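Local coordinates for monosaccharide ABC transporter substrate-binding protein, CUT2 family (Acidothermus cellulolyticus, PDB 4RU1) that probably serves as the sugar- or polyol-binding component of an ABC importer, and is seen here holding myo-inositol, at residues G135-S140 against L245-D250; Q157-C162 against K175-G180; Q212-A217 against A225-F230. All coordinates share one frame; numbering follows the deposited sequence.

Interaction 1: G135-S140 against L245-D250; sequences GARATS and LQWAID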
loop_
_atom_site.group_PDB
_atom_site.type_symbol
_atom_site.label_atom_id
_atom_site.label_comp_id
_atom_site.label_asym_id
_atom_site.label_seq_id
_atom_site.Cartn_x
_atom_site.Cartn_y
_atom_site.Cartn_z
ATOM N N GLY A 135 -9.901 3.455 13.222
ATOM C CA GLY A 135 -10.650 4.498 13.949
ATOM C C GLY A 135 -11.256 3.939 15.232
ATOM O O GLY A 135 -11.083 4.511 16.270
ATOM N N ALA A 136 -11.815 2.734 15.141
ATOM C CA ALA A 136 -12.431 2.080 16.278
ATOM C C ALA A 136 -11.372 1.678 17.287
ATOM O O ALA A 136 -11.557 1.863 18.484
ATOM C CB ALA A 136 -13.204 0.835 15.808
ATOM N N ARG A 137 -10.252 1.156 16.823
ATOM C CA ARG A 137 -9.181 0.802 17.695
ATOM C C ARG A 137 -8.649 2.052 18.400
ATOM O O ARG A 137 -8.417 2.049 19.611
ATOM C CB ARG A 137 -8.062 0.085 16.969
ATOM C CG ARG A 137 -7.055 -0.496 17.953
ATOM C CD ARG A 137 -5.957 -1.236 17.217
ATOM N NE ARG A 137 -4.870 -1.658 18.082
ATOM C CZ ARG A 137 -4.419 -2.912 18.201
ATOM N NH1 ARG A 137 -5.002 -3.894 17.520
ATOM N NH2 ARG A 137 -3.369 -3.160 18.990
ATOM N N ALA A 138 -8.432 3.159 17.674
ATOM C CA ALA A 138 -7.942 4.391 18.284
ATOM C C ALA A 138 -8.886 4.894 19.390
ATOM O O ALA A 138 -8.434 5.365 20.422
ATOM C CB ALA A 138 -7.736 5.420 17.198
ATOM N N THR A 139 -10.185 4.803 19.155
ATOM C CA THR A 139 -11.190 5.250 20.123
ATOM C C THR A 139 -11.115 4.363 21.369
ATOM O O THR A 139 -11.096 4.857 22.509
ATOM C CB THR A 139 -12.572 5.170 19.472
ATOM O OG1 THR A 139 -12.688 6.212 18.507
ATOM C CG2 THR A 139 -13.651 5.378 20.545
ATOM N N SER A 140 -10.972 3.064 21.143
ATOM C CA SER A 140 -10.822 2.106 22.248
ATOM C C SER A 140 -9.544 2.322 23.084
ATOM O O SER A 140 -9.576 2.138 24.277
ATOM C CB SER A 140 -10.804 0.681 21.684
ATOM O OG SER A 140 -12.027 0.412 21.032
ATOM N N LEU A 245 5.853 3.203 18.462
ATOM C CA LEU A 245 4.658 3.034 17.628
ATOM C C LEU A 245 3.617 2.212 18.364
ATOM O O LEU A 245 4.010 1.184 19.032
ATOM C CB LEU A 245 4.994 2.320 16.334
ATOM C CG LEU A 245 5.773 3.061 15.250
ATOM C CD1 LEU A 245 6.219 2.116 14.131
ATOM C CD2 LEU A 245 4.963 4.218 14.709
ATOM N N GLN A 246 2.380 2.633 18.412
ATOM C CA GLN A 246 1.313 1.872 19.061
ATOM C C GLN A 246 1.035 0.544 18.379
ATOM O O GLN A 246 0.810 -0.454 19.041
ATOM C CB GLN A 246 0.033 2.698 19.174
ATOM C CG GLN A 246 0.188 4.074 19.824
ATOM C CD GLN A 246 0.780 3.943 21.186
ATOM O OE1 GLN A 246 2.001 4.258 21.453
ATOM N NE2 GLN A 246 -0.039 3.436 22.054
ATOM N N TRP A 247 1.044 0.547 17.051
ATOM C CA TRP A 247 0.727 -0.618 16.274
ATOM C C TRP A 247 1.039 -0.293 14.835
ATOM O O TRP A 247 1.245 0.875 14.503
ATOM C CB TRP A 247 -0.731 -1.051 16.454
ATOM C CG TRP A 247 -1.724 0.057 16.500
ATOM C CD1 TRP A 247 -2.336 0.533 17.624
ATOM C CD2 TRP A 247 -2.316 0.786 15.390
ATOM N NE1 TRP A 247 -3.243 1.495 17.308
ATOM C CE2 TRP A 247 -3.234 1.715 15.945
ATOM C CE3 TRP A 247 -2.093 0.808 14.000
ATOM C CZ2 TRP A 247 -3.979 2.624 15.138
ATOM C CZ3 TRP A 247 -2.845 1.748 13.209
ATOM C CH2 TRP A 247 -3.776 2.610 13.795
ATOM N N ALA A 248 1.091 -1.336 14.003
ATOM C CA ALA A 248 1.285 -1.210 12.526
ATOM C C ALA A 248 0.285 -2.135 11.915
ATOM O O ALA A 248 0.083 -3.248 12.399
ATOM C CB ALA A 248 2.676 -1.585 12.108
ATOM N N ILE A 249 -0.337 -1.705 10.846
ATOM C CA ILE A 249 -1.273 -2.503 10.082
ATOM C C ILE A 249 -0.541 -3.142 8.912
ATOM O O ILE A 249 -0.023 -2.437 8.030
ATOM C CB ILE A 249 -2.455 -1.678 9.564
ATOM C CG1 ILE A 249 -3.231 -1.042 10.755
ATOM C CG2 ILE A 249 -3.323 -2.500 8.682
ATOM C CD1 ILE A 249 -4.266 -0.007 10.349
ATOM N N ASP A 250 -0.513 -4.461 8.871
ATOM C CA ASP A 250 0.163 -5.194 7.820
ATOM C C ASP A 250 -0.830 -5.539 6.700
ATOM O O ASP A 250 -1.907 -6.082 6.982
ATOM C CB ASP A 250 0.695 -6.475 8.451
ATOM C CG ASP A 250 1.619 -7.265 7.575
ATOM O OD1 ASP A 250 2.048 -6.870 6.433
ATOM O OD2 ASP A 250 1.941 -8.367 8.066
HETATM O O HOH W 1 -1.693 -1.256 20.421
#

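Interaction 2: Q157-C162 against K175-G180; sequences QLESRC and KLYVNG. With INS (1,2,3,4,5,6-hexahydroxy-cyclohexane), chain M.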
loop_
_atom_site.group_PDB
_atom_site.type_symbol
_atom_site.label_atom_id
_atom_site.label_comp_id
_atom_site.label_asym_id
_atom_site.label_seq_id
_atom_site.Cartn_x
_atom_site.Cartn_y
_atom_site.Cartn_z
ATOM N N GLN A 157 -6.438 4.720 -2.608
ATOM C CA GLN A 157 -6.107 3.783 -1.524
ATOM C C GLN A 157 -5.728 4.499 -0.235
ATOM O O GLN A 157 -5.948 3.979 0.881
ATOM C CB GLN A 157 -5.026 2.777 -1.900
ATOM C CG GLN A 157 -3.584 3.297 -1.924
ATOM C CD GLN A 157 -3.229 4.236 -3.082
ATOM O OE1 GLN A 157 -4.042 4.639 -3.906
ATOM N NE2 GLN A 157 -1.933 4.471 -3.163
ATOM N N LEU A 158 -5.166 5.688 -0.364
ATOM C CA LEU A 158 -4.833 6.519 0.773
ATOM C C LEU A 158 -6.075 7.231 1.273
ATOM O O LEU A 158 -6.324 7.243 2.517
ATOM C CB LEU A 158 -3.734 7.526 0.385
ATOM C CG LEU A 158 -2.384 6.933 -0.038
ATOM C CD1 LEU A 158 -1.376 8.035 -0.281
ATOM C CD2 LEU A 158 -1.892 5.839 0.926
ATOM N N GLU A 159 -6.870 7.806 0.371
ATOM C CA GLU A 159 -8.047 8.503 0.798
ATOM C C GLU A 159 -9.022 7.568 1.503
ATOM O O GLU A 159 -9.653 7.929 2.459
ATOM C CB GLU A 159 -8.737 9.218 -0.412
ATOM C CG GLU A 159 -7.839 10.257 -1.024
ATOM C CD GLU A 159 -7.601 11.510 -0.172
ATOM O OE1 GLU A 159 -8.380 11.820 0.731
ATOM O OE2 GLU A 159 -6.568 12.122 -0.451
ATOM N N SER A 160 -9.111 6.322 1.036
ATOM C CA SER A 160 -10.023 5.367 1.662
ATOM C C SER A 160 -9.626 5.130 3.096
ATOM O O SER A 160 -10.499 4.923 3.946
ATOM C CB SER A 160 -9.966 4.061 0.860
ATOM O OG SER A 160 -10.588 4.213 -0.389
ATOM N N ARG A 161 -8.319 5.027 3.368
ATOM C CA ARG A 161 -7.869 4.797 4.721
ATOM C C ARG A 161 -8.322 5.921 5.669
ATOM O O ARG A 161 -8.914 5.655 6.724
ATOM C CB ARG A 161 -6.325 4.671 4.790
ATOM C CG ARG A 161 -5.743 3.454 4.125
ATOM C CD ARG A 161 -4.220 3.405 4.194
ATOM N NE ARG A 161 -3.736 2.164 3.562
ATOM C CZ ARG A 161 -2.476 1.967 3.216
ATOM N NH1 ARG A 161 -1.513 2.834 3.498
ATOM N NH2 ARG A 161 -2.153 0.837 2.698
ATOM N N CYS A 162 -8.075 7.135 5.219
ATOM C CA CYS A 162 -8.477 8.297 6.044
ATOM C C CYS A 162 -9.989 8.421 6.137
ATOM O O CYS A 162 -10.547 8.698 7.263
ATOM C CB CYS A 162 -7.835 9.546 5.527
ATOM S SG CYS A 162 -6.050 9.425 5.615
ATOM N N LYS A 175 -6.875 15.905 8.824
ATOM C CA LYS A 175 -6.057 15.359 7.785
ATOM C C LYS A 175 -4.942 16.351 7.523
ATOM O O LYS A 175 -5.203 17.591 7.434
ATOM C CB LYS A 175 -6.880 15.151 6.492
ATOM C CG LYS A 175 -7.363 13.758 6.222
ATOM C CD LYS A 175 -7.450 13.492 4.720
ATOM C CE LYS A 175 -8.618 14.173 4.111
ATOM N NZ LYS A 175 -8.854 13.611 2.758
ATOM N N LEU A 176 -3.761 15.831 7.194
ATOM C CA LEU A 176 -2.628 16.631 6.791
ATOM C C LEU A 176 -1.927 15.967 5.600
ATOM O O LEU A 176 -1.481 14.798 5.705
ATOM C CB LEU A 176 -1.648 16.722 7.893
ATOM C CG LEU A 176 -0.297 17.378 7.588
ATOM C CD1 LEU A 176 -0.435 18.868 7.260
ATOM C CD2 LEU A 176 0.682 17.238 8.724
ATOM N N TYR A 177 -1.799 16.690 4.504
ATOM C CA TYR A 177 -1.074 16.280 3.365
ATOM C C TYR A 177 0.379 16.759 3.483
ATOM O O TYR A 177 0.656 17.897 3.810
ATOM C CB TYR A 177 -1.682 16.825 2.047
ATOM C CG TYR A 177 -3.032 16.168 1.696
ATOM C CD1 TYR A 177 -3.114 14.901 1.091
ATOM C CD2 TYR A 177 -4.216 16.718 2.148
ATOM C CE1 TYR A 177 -4.328 14.332 0.809
ATOM C CE2 TYR A 177 -5.456 16.132 1.908
ATOM C CZ TYR A 177 -5.512 14.917 1.272
ATOM O OH TYR A 177 -6.722 14.276 1.002
ATOM N N VAL A 178 1.299 15.863 3.123
ATOM C CA VAL A 178 2.748 16.163 3.110
ATOM C C VAL A 178 3.290 15.643 1.846
ATOM O O VAL A 178 2.703 14.766 1.193
ATOM C CB VAL A 178 3.444 15.460 4.343
ATOM C CG1 VAL A 178 2.920 15.914 5.703
ATOM C CG2 VAL A 178 3.402 13.941 4.299
ATOM N N ASN A 179 4.461 16.153 1.467
ATOM C CA ASN A 179 5.100 15.742 0.226
ATOM C C ASN A 179 6.026 14.592 0.524
ATOM O O ASN A 179 7.194 14.834 0.919
ATOM C CB ASN A 179 5.918 16.890 -0.369
ATOM C CG ASN A 179 6.597 16.515 -1.677
ATOM O OD1 ASN A 179 6.494 15.400 -2.165
ATOM N ND2 ASN A 179 7.321 17.469 -2.215
ATOM N N GLY A 180 5.573 13.376 0.242
ATOM C CA GLY A 180 6.295 12.109 0.615
ATOM C C GLY A 180 7.697 11.998 -0.047
ATOM O O GLY A 180 8.640 11.341 0.510
HETATM C C1 INS M . 1.332 1.827 1.087
HETATM C C2 INS M . 2.233 3.048 1.190
HETATM C C3 INS M . 2.840 3.339 -0.182
HETATM C C4 INS M . 1.811 3.414 -1.288
HETATM C C5 INS M . 0.998 2.163 -1.381
HETATM C C6 INS M . 0.345 1.791 -0.078
HETATM O O1 INS M . 0.669 1.523 2.324
HETATM O O2 INS M . 1.362 4.148 1.507
HETATM O O3 INS M . 3.508 4.610 -0.050
HETATM O O4 INS M . 2.446 3.688 -2.563
HETATM O O5 INS M . -0.070 2.269 -2.349
HETATM O O6 INS M . -0.331 0.503 -0.172
#

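Interaction 3: Q212-A217 against A225-F230; sequences QLAIQA and AKIATF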
loop_
_atom_site.group_PDB
_atom_site.type_symbol
_atom_site.label_atom_id
_atom_site.label_comp_id
_atom_site.label_asym_id
_atom_site.label_seq_id
_atom_site.Cartn_x
_atom_site.Cartn_y
_atom_site.Cartn_z
ATOM N N GLN A 212 8.518 6.967 10.425
ATOM C CA GLN A 212 9.809 7.347 10.997
ATOM C C GLN A 212 9.916 8.813 11.213
ATOM O O GLN A 212 10.376 9.273 12.245
ATOM C CB GLN A 212 10.978 6.855 10.136
ATOM C CG GLN A 212 10.968 5.418 9.761
ATOM C CD GLN A 212 10.808 4.553 10.964
ATOM O OE1 GLN A 212 11.572 4.730 11.915
ATOM N NE2 GLN A 212 9.819 3.592 10.958
ATOM N N LEU A 213 9.447 9.592 10.235
ATOM C CA LEU A 213 9.495 11.028 10.260
ATOM C C LEU A 213 8.564 11.586 11.346
ATOM O O LEU A 213 8.845 12.575 11.970
ATOM C CB LEU A 213 9.066 11.552 8.869
ATOM C CG LEU A 213 10.047 11.129 7.786
ATOM C CD1 LEU A 213 9.488 11.357 6.365
ATOM C CD2 LEU A 213 11.438 11.817 7.918
ATOM N N ALA A 214 7.424 10.928 11.545
ATOM C CA ALA A 214 6.483 11.347 12.527
ATOM C C ALA A 214 7.026 11.149 13.960
ATOM O O ALA A 214 6.816 11.997 14.841
ATOM C CB ALA A 214 5.165 10.649 12.363
ATOM N N ILE A 215 7.733 10.043 14.168
ATOM C CA ILE A 215 8.284 9.749 15.498
ATOM C C ILE A 215 9.285 10.891 15.816
ATOM O O ILE A 215 9.314 11.403 16.931
ATOM C CB ILE A 215 9.016 8.404 15.514
ATOM C CG1 ILE A 215 8.011 7.254 15.371
ATOM C CG2 ILE A 215 9.873 8.214 16.798
ATOM C CD1 ILE A 215 8.667 5.962 14.960
ATOM N N GLN A 216 10.067 11.288 14.832
ATOM C CA GLN A 216 11.028 12.328 15.039
ATOM C C GLN A 216 10.374 13.706 15.215
ATOM O O GLN A 216 10.748 14.506 16.137
ATOM C CB GLN A 216 12.019 12.420 13.896
ATOM C CG GLN A 216 12.991 11.263 13.788
ATOM C CD GLN A 216 13.619 10.931 15.151
ATOM O OE1 GLN A 216 13.424 9.852 15.700
ATOM N NE2 GLN A 216 14.367 11.876 15.698
ATOM N N ALA A 217 9.317 13.952 14.428
ATOM C CA ALA A 217 8.484 15.184 14.533
ATOM C C ALA A 217 7.820 15.362 15.868
ATOM O O ALA A 217 7.824 16.471 16.399
ATOM C CB ALA A 217 7.434 15.176 13.449
ATOM N N ALA A 225 1.817 13.447 21.595
ATOM C CA ALA A 225 1.094 12.566 20.710
ATOM C C ALA A 225 1.795 11.197 20.538
ATOM O O ALA A 225 3.047 11.102 20.512
ATOM C CB ALA A 225 0.970 13.244 19.339
ATOM N N LYS A 226 0.998 10.155 20.421
ATOM C CA LYS A 226 1.517 8.867 20.035
ATOM C C LYS A 226 1.447 8.725 18.498
ATOM O O LYS A 226 0.856 9.531 17.857
ATOM C CB LYS A 226 0.717 7.746 20.695
ATOM C CG LYS A 226 0.523 7.886 22.196
ATOM C CD LYS A 226 1.796 7.807 22.943
ATOM C CE LYS A 226 1.537 8.300 24.378
ATOM N NZ LYS A 226 2.445 7.644 25.353
ATOM N N ILE A 227 2.073 7.679 17.971
ATOM C CA ILE A 227 2.172 7.430 16.510
ATOM C C ILE A 227 1.736 5.968 16.303
ATOM O O ILE A 227 2.108 5.083 17.071
ATOM C CB ILE A 227 3.610 7.615 15.972
ATOM C CG1 ILE A 227 4.219 8.986 16.357
ATOM C CG2 ILE A 227 3.657 7.454 14.472
ATOM C CD1 ILE A 227 5.048 9.027 17.585
ATOM N N ALA A 228 1.004 5.744 15.217
ATOM C CA ALA A 228 0.610 4.422 14.689
ATOM C C ALA A 228 0.741 4.471 13.200
ATOM O O ALA A 228 0.739 5.577 12.611
ATOM C CB ALA A 228 -0.776 4.083 15.101
ATOM N N THR A 229 0.933 3.321 12.542
ATOM C CA THR A 229 1.191 3.368 11.094
ATOM C C THR A 229 0.547 2.224 10.358
ATOM O O THR A 229 0.250 1.128 10.921
ATOM C CB THR A 229 2.703 3.336 10.818
ATOM O OG1 THR A 229 2.948 3.763 9.465
ATOM C CG2 THR A 229 3.337 2.000 11.100
ATOM N N PHE A 230 0.386 2.459 9.068
ATOM C CA PHE A 230 0.238 1.376 8.131
ATOM C C PHE A 230 1.628 0.902 7.735
ATOM O O PHE A 230 2.537 1.767 7.471
ATOM C CB PHE A 230 -0.563 1.852 6.909
ATOM C CG PHE A 230 -2.005 2.066 7.155
ATOM C CD1 PHE A 230 -2.491 3.133 7.896
ATOM C CD2 PHE A 230 -2.910 1.196 6.629
ATOM C CE1 PHE A 230 -3.827 3.275 8.107
ATOM C CE2 PHE A 230 -4.244 1.312 6.860
ATOM C CZ PHE A 230 -4.741 2.364 7.568
#

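Interaction 1: G135-S140 against L245-D250
The indole of W247 has R137 over one face: CD stands 3.8 Å above the ring plane, displaced toward the rim, and NE comes closest, 3.4 Å from W247 CD1. A228, from the neighbouring strand, lies against the opposite face. Water 1 sits at the edge of the indole and also at the edge of the R137 guanidinium, close to both planes, while W247 CB lies over a guanidinium face. F286 meets W247 edge-to-face, and NE1 of the indole is hydrogen-bonded to E141 OE1, just beyond the end of helix 127-140.

The two side chains slide past one another in opposite directions. R137 is extended from CG to NE, with CG anti to the backbone N (chi1 -170°), and this reach carries its methylene and guanidinium from the helix across the indole. The CD methylene makes a CH-pi contact, 4.1 Å from the centroid of the five-membered ring of W247. The cation-pi contact beyond it is off-centre, with R137 CZ 4.6 Å from that centroid, and the guanidinium is tilted 62° from the ring plane rather than stacked flat. Water 1 links the arginine to the backbone, accepting from R137 NH2 at 2.9 Å and donating to Q246 O at 3.0 Å.

The contact pins the C-terminal end of helix 127-140 to the chain entering strand 248-250, which lies next to the outermost strand 285-287 of the mixed sheet. R137 makes salt bridges through NE to E141 and through NH2 to D288. E141 therefore holds both members of the pair, one carboxylate oxygen on the arginine and the other on the indole N-H, and the two acids probably offset much of the arginine's charge, so the contact with the indole is likely to owe a good deal to dispersion.

Interaction 2: Q157-C162 against K175-G180
Three polar ends close a triangle between helix and strand: E159 OE1 forms a salt bridge with K175 NZ at 2.7 Å, Y177 OH donates to E159 OE2 at 2.6 Å, and K175 NZ donates to Y177 OH at 2.8 Å. The phenol proton comes in on the syn lone pair of OE2, and the carboxylate lies at the edge of the tyrosine ring, turned only 29° from its plane. E159 gets there by bending at chi2 (-70°), which swings its carboxylate out toward the strand. A phenylalanine in place of Y177 would probably leave E159 OE2 without this donor and K175 NZ with one acceptor fewer.

Next to the triangle, C162 CB rests on K175 CD at 4.0 Å, and L150 of strand 145-150, first strand of the beta-alpha-beta unit, backs E159, C162 and K175. This is the helix-to-second-strand half of that unit.

Another side of the helix faces the ligand. R161 grips O1 of the inositol edge-on through NH1 (2.8 Å) and NH2 (2.9 Å), its NE anchored by E127, and Q157 NE2 donates to O5. The helix is thus tied to the sheet on one flank and supplies N-H donors to the polyol from another.

Interaction 3: Q212-A217 against A225-F230
I227 lays its CD1 methyl against the helix backbone beside I215, 3.9 Å from I215 CA and 4.1 Å from I215 CG1, while its other branch, CG2, meets A214 CB at 4.1 Å. The two isoleucine side chains cross at about a right angle. In I227, CG1 lies anti to the carbonyl carbon (chi1 -53°), which puts CG2 beside that carbon, and a chi2 of 94°, away from the staggered values, turns CD1 onto the helix. One strand residue therefore spans two successive helix positions, and the backbones come within 6.6 Å between the CA atoms of I215 and I227, a closeness to which the small A214 side chain probably contributes.

Helix 208-220 is the connection between parallel strands 202-205 and 226-230, a beta-alpha-beta crossover of the kind that builds each lobe of a periplasmic binding protein. A214 also rests on T205 of the first strand, so the helix sits over both.

T229 OG1 is hydrogen-bonded to T205 OG1, a further tie between these two strands. L245 packs on I227 from the next strand's approach, and I215 touches Q244 and E239 of helix 236-241.

How the interactions relate
Following the chain, helix segment 135-140 comes first, and its partner comes only at 245-250. Interaction 2 closes a short loop from 157-162 to 175-180, then interaction 3 closes another from 212-217 to 225-230, in series. Interaction 1 closes last, over 104 residues, so both others nest inside it and none cross. All three hold helices to the same mixed sheet of one lobe. Interactions 1 and 3 join along strand 226-230, with I249 N 2.9 Å from T229 O inside the paired strands and Q246 N 2.8 Å from I227 O just before them. Interactions 2 and 3 meet where R161 packs on F230, whereas interactions 1 and 2 stay about 7 Å apart at nearest atoms.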